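Local coordinates for gala protein type 1, 3 or 4 (Legionella pneumophila subsp. pneumophila, PDB 4XA9) that probably binds small GTPases and may activate their GTP hydrolysis, using a leucine-rich repeat fold, at residues L212-L217 and I236-L241; E166-A171 and L188-L193. One frame throughout, in Å; residues are numbered along the deposited sequence. Where two conformers were deposited one is given.

Both contacts are pairings of neighbouring parallel strands in the long sheet of a leucine-rich repeat protein. Interaction 2 joins strands 166-168 and 190-192, and interaction 1 joins strands 214-216 and 238-240. Their centres lie 10 Å apart. Strands 190-192 and 214-216 are themselves neighbours, so the four strands run on without a break. Two probable hydrogen bonds make the join: His216 O to Leu193 N at 2.8 Å, and Ser213 N to Thr189 O at 2.9 Å. Leu212 CD2 also packs on Leu191 CB at 3.6 Å. The chain of another protein reaches both contacts, bonding His216 in interaction 1 and Ser170 in interaction 2.

Interaction 1 (L212-L217 and I236-L241); sequences LSTLHL and ITDLDL
Segments 212-217 and 236-241 pair as parallel strands at the C-terminal end of the repeat sheet. Strand 238-240 is the outermost strand there within this chain. Helix 224-230 connects the two in a beta-alpha-beta unit. The strand axes come within 4.8 Å and run nearly parallel.

Backbone bonds set the register. Leu215 N donates to Asp238 O at 2.9 Å, and Asp240 N donates to Leu215 O. Leu217 N follows with a bond to Asp240 O. At the start of the pair, Ser213 O takes two N-H groups, from Thr237 and Asp238. A water also donates to Ser213 O. That water bonds Thr214 OG1 and Thr237 OG1 as well, at 2.9 Å and 2.6 Å from its oxygen.

Thr214, His216, Asp238 and Asp240 share one face of the sheet. His216 NE2 donates to Asp238 OD2 at 2.9 Å. The bond is nearly straight (163°) and leaves in the plane of the ring. It meets the carboxylate from above its plane, and the two planes are 75° apart. Asp238 CG lies anti to the backbone N (chi1 -180°), which carries the carboxylate to the NE2 edge of the ring. Asp240 CB lies over one ring face, offset toward the rim, in a CH-pi contact 3.8 Å from the centroid.

Leu215 and Leu239 are on the other face. Ile236, Leu217 and Leu241 continue this apolar layer beyond the strands. Leu215 CD2 meets Ile236 CD1 at 3.8 Å, and Leu217 CB meets Leu241 CD2 at 3.9 Å. Phe206 and Leu230, from the flanking helices, cover this layer.

His216 ND1 bonds the backbone of the chain of another protein. Both ring nitrogens are therefore engaged, which fixes the ring's rotation. NE2 donates to Asp238, which probably orients the side chain for its bond to the partner chain.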
ATOM      1  N   LEU A 212     -19.810 -13.844  -8.079  1.00 24.47           N
ATOM      2  CA  LEU A 212     -18.972 -12.660  -8.269  1.00 22.38           C
ATOM      3  C   LEU A 212     -19.506 -11.662  -9.301  1.00 23.88           C
ATOM      4  O   LEU A 212     -19.934 -12.053 -10.388  1.00 20.89           O
ATOM      5  CB  LEU A 212     -17.567 -13.092  -8.688  1.00 20.92           C
ATOM      6  CG  LEU A 212     -16.729 -13.859  -7.670  1.00 21.67           C
ATOM      7  CD1 LEU A 212     -15.450 -14.344  -8.342  1.00 18.94           C
ATOM      8  CD2 LEU A 212     -16.408 -12.984  -6.451  1.00 21.34           C
ATOM      9  N   SER A 213     -19.459 -10.375  -8.961  1.00 24.65           N
ATOM     10  CA  SER A 213     -19.678  -9.314  -9.947  1.00 24.50           C
ATOM     11  C   SER A 213     -18.428  -8.436 -10.064  1.00 24.84           C
ATOM     12  O   SER A 213     -18.273  -7.678 -11.020  1.00 23.53           O
ATOM     13  CB  SER A 213     -20.902  -8.469  -9.587  1.00 24.84           C
ATOM     14  OG  SER A 213     -20.715  -7.777  -8.369  1.00 28.43           O
ATOM     15  N   THR A 214     -17.538  -8.551  -9.086  1.00 24.15           N
ATOM     16  CA  THR A 214     -16.221  -7.932  -9.172  1.00 22.85           C
ATOM     17  C   THR A 214     -15.130  -8.977  -8.952  1.00 22.18           C
ATOM     18  O   THR A 214     -15.180  -9.741  -7.983  1.00 22.27           O
ATOM     19  CB  THR A 214     -16.046  -6.800  -8.139  1.00 26.45           C
ATOM     20  OG1 THR A 214     -16.994  -5.758  -8.398  1.00 28.22           O
ATOM     21  CG2 THR A 214     -14.633  -6.223  -8.215  1.00 23.44           C
ATOM     22  N   LEU A 215     -14.151  -9.014  -9.851  1.00 18.61           N
ATOM     23  CA  LEU A 215     -13.014  -9.922  -9.713  1.00 19.61           C
ATOM     24  C   LEU A 215     -11.727  -9.248 -10.183  1.00 17.76           C
ATOM     25  O   LEU A 215     -11.590  -8.918 -11.358  1.00 14.98           O
ATOM     26  CB  LEU A 215     -13.261 -11.218 -10.502  1.00 17.09           C
ATOM     27  CG  LEU A 215     -12.151 -12.279 -10.542  1.00 16.21           C
ATOM     28  CD1 LEU A 215     -11.790 -12.754  -9.146  1.00 15.42           C
ATOM     29  CD2 LEU A 215     -12.557 -13.475 -11.420  1.00 14.89           C
ATOM     30  N   HIS A 216     -10.797  -9.029  -9.257  1.00 18.16           N
ATOM     31  CA  HIS A 216      -9.502  -8.437  -9.583  1.00 19.30           C
ATOM     32  C   HIS A 216      -8.401  -9.479  -9.461  1.00 21.14           C
ATOM     33  O   HIS A 216      -8.168 -10.026  -8.379  1.00 19.10           O
ATOM     34  CB  HIS A 216      -9.190  -7.248  -8.668  1.00 17.36           C
ATOM     35  CG  HIS A 216     -10.067  -6.054  -8.897  1.00 16.79           C
ATOM     36  ND1 HIS A 216      -9.805  -4.823  -8.332  1.00 19.79           N
ATOM     37  CD2 HIS A 216     -11.199  -5.902  -9.622  1.00 15.33           C
ATOM     38  CE1 HIS A 216     -10.737  -3.962  -8.702  1.00 19.32           C
ATOM     39  NE2 HIS A 216     -11.596  -4.591  -9.486  1.00 19.41           N
ATOM     40  N   LEU A 217      -7.724  -9.745 -10.572  1.00 21.73           N
ATOM     41  CA  LEU A 217      -6.654 -10.735 -10.609  1.00 20.12           C
ATOM     42  C   LEU A 217      -5.382 -10.154 -11.213  1.00 19.55           C
ATOM     43  O   LEU A 217      -4.620 -10.860 -11.880  1.00 16.38           O
ATOM     44  CB  LEU A 217      -7.093 -11.969 -11.408  1.00 17.00           C
ATOM     45  CG  LEU A 217      -8.158 -12.856 -10.755  1.00 18.28           C
ATOM     46  CD1 LEU A 217      -8.681 -13.901 -11.737  1.00 18.16           C
ATOM     47  CD2 LEU A 217      -7.580 -13.528  -9.521  1.00 16.05           C
ATOM     48  N   ILE A 236     -19.545 -10.735 -14.184  1.00 27.52           N
ATOM     49  CA  ILE A 236     -18.463  -9.901 -13.686  1.00 23.52           C
ATOM     50  C   ILE A 236     -18.389  -8.593 -14.463  1.00 24.09           C
ATOM     51  O   ILE A 236     -17.922  -8.558 -15.597  1.00 26.52           O
ATOM     52  CB  ILE A 236     -17.112 -10.629 -13.776  1.00 23.28           C
ATOM     53  CG1 ILE A 236     -17.181 -11.967 -13.034  1.00 22.78           C
ATOM     54  CG2 ILE A 236     -15.996  -9.739 -13.234  1.00 20.61           C
ATOM     55  CD1 ILE A 236     -15.892 -12.767 -13.082  1.00 22.80           C
ATOM     56  N   THR A 237     -18.845  -7.513 -13.840  1.00 24.16           N
ATOM     57  CA  THR A 237     -18.863  -6.203 -14.477  1.00 25.89           C
ATOM     58  C   THR A 237     -17.589  -5.399 -14.207  1.00 24.97           C
ATOM     59  O   THR A 237     -17.320  -4.393 -14.866  1.00 24.23           O
ATOM     60  CB  THR A 237     -20.081  -5.392 -14.010  1.00 29.15           C
ATOM     61  OG1 THR A 237     -20.130  -5.392 -12.579  1.00 31.86           O
ATOM     62  CG2 THR A 237     -21.360  -6.011 -14.549  1.00 29.79           C
ATOM     63  N   ASP A 238     -16.817  -5.839 -13.224  1.00 24.09           N
ATOM     64  CA  ASP A 238     -15.520  -5.238 -12.947  1.00 24.76           C
ATOM     65  C   ASP A 238     -14.463  -6.324 -12.876  1.00 20.76           C
ATOM     66  O   ASP A 238     -14.262  -6.943 -11.832  1.00 17.68           O
ATOM     67  CB  ASP A 238     -15.554  -4.421 -11.651  1.00 28.77           C
ATOM     68  CG  ASP A 238     -14.213  -3.765 -11.331  1.00 30.88           C
ATOM     69  OD1 ASP A 238     -13.332  -3.703 -12.217  1.00 31.36           O
ATOM     70  OD2 ASP A 238     -14.049  -3.295 -10.190  1.00 31.01           O
ATOM     71  N   LEU A 239     -13.807  -6.547 -14.014  1.00 19.30           N
ATOM     72  CA  LEU A 239     -12.735  -7.523 -14.147  1.00 19.99           C
ATOM     73  C   LEU A 239     -11.405  -6.808 -14.338  1.00 21.28           C
ATOM     74  O   LEU A 239     -11.240  -6.053 -15.291  1.00 22.90           O
ATOM     75  CB  LEU A 239     -13.006  -8.455 -15.334  1.00 21.29           C
ATOM     76  CG  LEU A 239     -11.964  -9.541 -15.606  1.00 22.86           C
ATOM     77  CD1 LEU A 239     -11.929 -10.549 -14.465  1.00 24.22           C
ATOM     78  CD2 LEU A 239     -12.244 -10.236 -16.928  1.00 21.84           C
ATOM     79  N   ASP A 240     -10.456  -7.040 -13.436  1.00 21.56           N
ATOM     80  CA  ASP A 240      -9.140  -6.406 -13.543  1.00 24.08           C
ATOM     81  C   ASP A 240      -8.028  -7.426 -13.750  1.00 21.28           C
ATOM     82  O   ASP A 240      -7.821  -8.322 -12.926  1.00 18.29           O
ATOM     83  CB  ASP A 240      -8.838  -5.569 -12.299  1.00 27.71           C
ATOM     84  CG  ASP A 240      -7.458  -4.925 -12.348  1.00 32.39           C
ATOM     85  OD1 ASP A 240      -7.004  -4.571 -13.455  1.00 29.99           O
ATOM     86  OD2 ASP A 240      -6.825  -4.783 -11.278  1.00 35.27           O
ATOM     87  N   LEU A 241      -7.303  -7.271 -14.853  1.00 20.05           N
ATOM     88  CA  LEU A 241      -6.218  -8.179 -15.186  1.00 20.66           C
ATOM     89  C   LEU A 241      -4.911  -7.451 -15.466  1.00 19.53           C
ATOM     90  O   LEU A 241      -3.958  -8.059 -15.944  1.00 21.11           O
ATOM     91  CB  LEU A 241      -6.602  -9.023 -16.398  1.00 19.40           C
ATOM     92  CG  LEU A 241      -7.707 -10.044 -16.156  1.00 23.22           C
ATOM     93  CD1 LEU A 241      -8.179 -10.593 -17.486  1.00 23.23           C
ATOM     94  CD2 LEU A 241      -7.193 -11.172 -15.268  1.00 21.43           C
TER
HETATM   95  O   HOH W   1     -18.854  -4.795 -10.417  1.00 45.91           O

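Interaction 2 (E166-A171 and L188-L193); sequences ELIASA and LTLLIL
Leu167 and Ile168 carry the pairing of segment 166-171 with segment 188-193, two neighbouring parallel strands of the leucine-rich repeat sheet. The strand axes pass 4.9 Å apart at an angle of 7°.

Three backbone hydrogen bonds hold the strands. Leu167 uses both of its polar backbone atoms. Its N donates to Leu190 O at 3.1 Å, and its O accepts from Ile192 N at 3.0 Å. Ala169 N then donates to Ile192 O.

Apolar contacts occur on both faces. Ile168 and Ile192 lie side by side and point the same way, with their CD1 atoms 3.6 Å apart. Ile168 CD1 also reaches Leu190 CD2 at 3.5 Å, tighter than usual carbon contact. The second torsion of Ile168 (chi2 -70°) bends CD1 toward these two partners. The aliphatic part of Glu166 joins this face, its CG lying against Leu190 CB at 3.8 Å. On the other face Leu167 CB touches Leu188 CD2 and Leu191 CD1, at 3.9 Å and 4.0 Å. Leu193 CD2 touches Ala169 CB beyond the strands.

Polar side chains are few. Ser170 OG accepts from Gly194 N and also bonds the backbone of the chain of another protein. That chain packs on Ile168 and Ile192 too, so this face contributes to the interface.

Helix 176-184 links the two strands. Its Leu182 touches Leu167, Leu188, Leu191 and Leu193 and covers the leucine side. Strand 142-144 flanks strand 166-168, and strand 214-216 flanks strand 190-192, placing this buried pair inside the sheet.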
ATOM      1  N   GLU A 166     -17.325  -9.838   0.710  1.00 19.00           N
ATOM      2  CA  GLU A 166     -16.220  -9.176   0.039  1.00 22.45           C
ATOM      3  C   GLU A 166     -14.890  -9.568   0.661  1.00 22.12           C
ATOM      4  O   GLU A 166     -14.683  -9.414   1.860  1.00 21.57           O
ATOM      5  CB  GLU A 166     -16.411  -7.661   0.081  1.00 28.30           C
ATOM      6  CG  GLU A 166     -17.663  -7.209  -0.654  1.00 34.45           C
ATOM      7  CD  GLU A 166     -17.922  -5.729  -0.533  1.00 43.18           C
ATOM      8  OE1 GLU A 166     -17.936  -5.215   0.605  1.00 47.23           O
ATOM      9  OE2 GLU A 166     -18.107  -5.081  -1.584  1.00 47.80           O
ATOM     10  N   LEU A 167     -13.987 -10.081  -0.167  1.00 19.99           N
ATOM     11  CA  LEU A 167     -12.681 -10.503   0.303  1.00 20.68           C
ATOM     12  C   LEU A 167     -11.565  -9.871  -0.541  1.00 21.75           C
ATOM     13  O   LEU A 167     -11.522 -10.029  -1.760  1.00 20.91           O
ATOM     14  CB  LEU A 167     -12.585 -12.036   0.280  1.00 18.74           C
ATOM     15  CG  LEU A 167     -11.258 -12.643   0.724  1.00 23.45           C
ATOM     16  CD1 LEU A 167     -10.926 -12.205   2.140  1.00 20.53           C
ATOM     17  CD2 LEU A 167     -11.301 -14.164   0.629  1.00 27.61           C
ATOM     18  N   ILE A 168     -10.678  -9.141   0.123  1.00 20.49           N
ATOM     19  CA  ILE A 168      -9.509  -8.542  -0.510  1.00 19.44           C
ATOM     20  C   ILE A 168      -8.294  -9.250   0.053  1.00 20.37           C
ATOM     21  O   ILE A 168      -8.053  -9.205   1.264  1.00 20.16           O
ATOM     22  CB  ILE A 168      -9.394  -7.012  -0.232  1.00 22.10           C
ATOM     23  CG1 ILE A 168     -10.773  -6.360  -0.155  1.00 29.82           C
ATOM     24  CG2 ILE A 168      -8.502  -6.310  -1.263  1.00 17.94           C
ATOM     25  CD1 ILE A 168     -11.469  -6.293  -1.453  1.00 32.77           C
ATOM     26  N   ALA A 169      -7.528  -9.908  -0.810  1.00 17.10           N
ATOM     27  CA  ALA A 169      -6.383 -10.679  -0.349  1.00 19.21           C
ATOM     28  C   ALA A 169      -5.263 -10.674  -1.386  1.00 20.02           C
ATOM     29  O   ALA A 169      -4.847 -11.729  -1.872  1.00 16.97           O
ATOM     30  CB  ALA A 169      -6.808 -12.108  -0.019  1.00 15.55           C
ATOM     31  N   SER A 170      -4.775  -9.480  -1.713  1.00 17.87           N
ATOM     32  CA  SER A 170      -3.695  -9.330  -2.682  1.00 19.91           C
ATOM     33  C   SER A 170      -2.340  -9.444  -1.992  1.00 19.25           C
ATOM     34  O   SER A 170      -2.188  -9.001  -0.857  1.00 18.84           O
ATOM     35  CB  SER A 170      -3.800  -7.987  -3.417  1.00 21.06           C
ATOM     36  OG  SER A 170      -4.992  -7.896  -4.183  1.00 20.77           O
ATOM     37  N   ALA A 171      -1.363 -10.018  -2.692  1.00 18.23           N
ATOM     38  CA  ALA A 171      -0.034 -10.272  -2.129  1.00 19.54           C
ATOM     39  C   ALA A 171      -0.139 -11.129  -0.873  1.00 21.67           C
ATOM     40  O   ALA A 171       0.373 -10.761   0.188  1.00 21.66           O
ATOM     41  CB  ALA A 171       0.693  -8.960  -1.828  1.00 16.78           C
ATOM     42  N   LEU A 188     -19.390 -14.856  -2.201  1.00 25.58           N
ATOM     43  CA  LEU A 188     -18.575 -13.690  -2.547  1.00 24.77           C
ATOM     44  C   LEU A 188     -19.107 -12.949  -3.770  1.00 26.07           C
ATOM     45  O   LEU A 188     -19.371 -13.552  -4.810  1.00 28.10           O
ATOM     46  CB  LEU A 188     -17.126 -14.109  -2.805  1.00 25.51           C
ATOM     47  CG  LEU A 188     -16.309 -14.644  -1.631  1.00 25.07           C
ATOM     48  CD1 LEU A 188     -14.959 -15.128  -2.140  1.00 25.08           C
ATOM     49  CD2 LEU A 188     -16.124 -13.563  -0.570  1.00 22.55           C
ATOM     50  N   THR A 189     -19.261 -11.638  -3.633  1.00 22.13           N
ATOM     51  CA  THR A 189     -19.682 -10.793  -4.745  0.82 22.67           C
ATOM     52  C   THR A 189     -18.521  -9.938  -5.240  1.00 20.62           C
ATOM     53  O   THR A 189     -18.549  -9.417  -6.348  1.00 22.36           O
ATOM     54  CB  THR A 189     -20.846  -9.870  -4.348  0.82 25.04           C
ATOM     55  OG1 THR A 189     -20.429  -9.002  -3.286  0.82 26.09           O
ATOM     56  CG2 THR A 189     -22.043 -10.688  -3.892  0.82 24.51           C
ATOM     57  N   LEU A 190     -17.503  -9.800  -4.404  1.00 21.78           N
ATOM     58  CA  LEU A 190     -16.303  -9.052  -4.746  1.00 20.66           C
ATOM     59  C   LEU A 190     -15.096  -9.827  -4.239  1.00 21.54           C
ATOM     60  O   LEU A 190     -15.021 -10.181  -3.067  1.00 24.12           O
ATOM     61  CB  LEU A 190     -16.354  -7.637  -4.150  1.00 25.20           C
ATOM     62  CG  LEU A 190     -15.294  -6.608  -4.562  1.00 26.22           C
ATOM     63  CD1 LEU A 190     -15.827  -5.188  -4.446  1.00 27.76           C
ATOM     64  CD2 LEU A 190     -14.073  -6.751  -3.700  1.00 27.41           C
ATOM     65  N   LEU A 191     -14.158 -10.105  -5.131  1.00 18.62           N
ATOM     66  CA  LEU A 191     -12.952 -10.829  -4.758  1.00 19.96           C
ATOM     67  C   LEU A 191     -11.743 -10.197  -5.433  1.00 19.90           C
ATOM     68  O   LEU A 191     -11.724  -9.993  -6.646  1.00 16.19           O
ATOM     69  CB  LEU A 191     -13.079 -12.312  -5.128  1.00 18.71           C
ATOM     70  CG  LEU A 191     -11.909 -13.269  -4.864  1.00 17.89           C
ATOM     71  CD1 LEU A 191     -11.546 -13.321  -3.384  1.00 16.61           C
ATOM     72  CD2 LEU A 191     -12.263 -14.660  -5.383  1.00 14.46           C
ATOM     73  N   ILE A 192     -10.743  -9.861  -4.633  1.00 20.81           N
ATOM     74  CA  ILE A 192      -9.527  -9.262  -5.157  1.00 18.88           C
ATOM     75  C   ILE A 192      -8.341 -10.115  -4.748  1.00 19.46           C
ATOM     76  O   ILE A 192      -8.098 -10.319  -3.555  1.00 20.75           O
ATOM     77  CB  ILE A 192      -9.353  -7.818  -4.656  1.00 19.86           C
ATOM     78  CG1 ILE A 192     -10.514  -6.950  -5.163  1.00 18.91           C
ATOM     79  CG2 ILE A 192      -7.997  -7.255  -5.093  1.00 17.88           C
ATOM     80  CD1 ILE A 192     -10.416  -5.466  -4.781  1.00 21.97           C
ATOM     81  N   LEU A 193      -7.620 -10.621  -5.747  1.00 16.04           N
ATOM     82  CA  LEU A 193      -6.490 -11.517  -5.532  1.00 18.08           C
ATOM     83  C   LEU A 193      -5.299 -11.122  -6.391  1.00 20.66           C
ATOM     84  O   LEU A 193      -4.720 -11.960  -7.087  1.00 21.37           O
ATOM     85  CB  LEU A 193      -6.880 -12.969  -5.835  1.00 17.14           C
ATOM     86  CG  LEU A 193      -7.861 -13.641  -4.868  1.00 20.36           C
ATOM     87  CD1 LEU A 193      -8.356 -14.967  -5.429  1.00 22.15           C
ATOM     88  CD2 LEU A 193      -7.207 -13.848  -3.504  1.00 18.32           C
TER
HETATM   89  O   HOH W   2     -19.787  -6.176  -4.263  1.00 36.50           O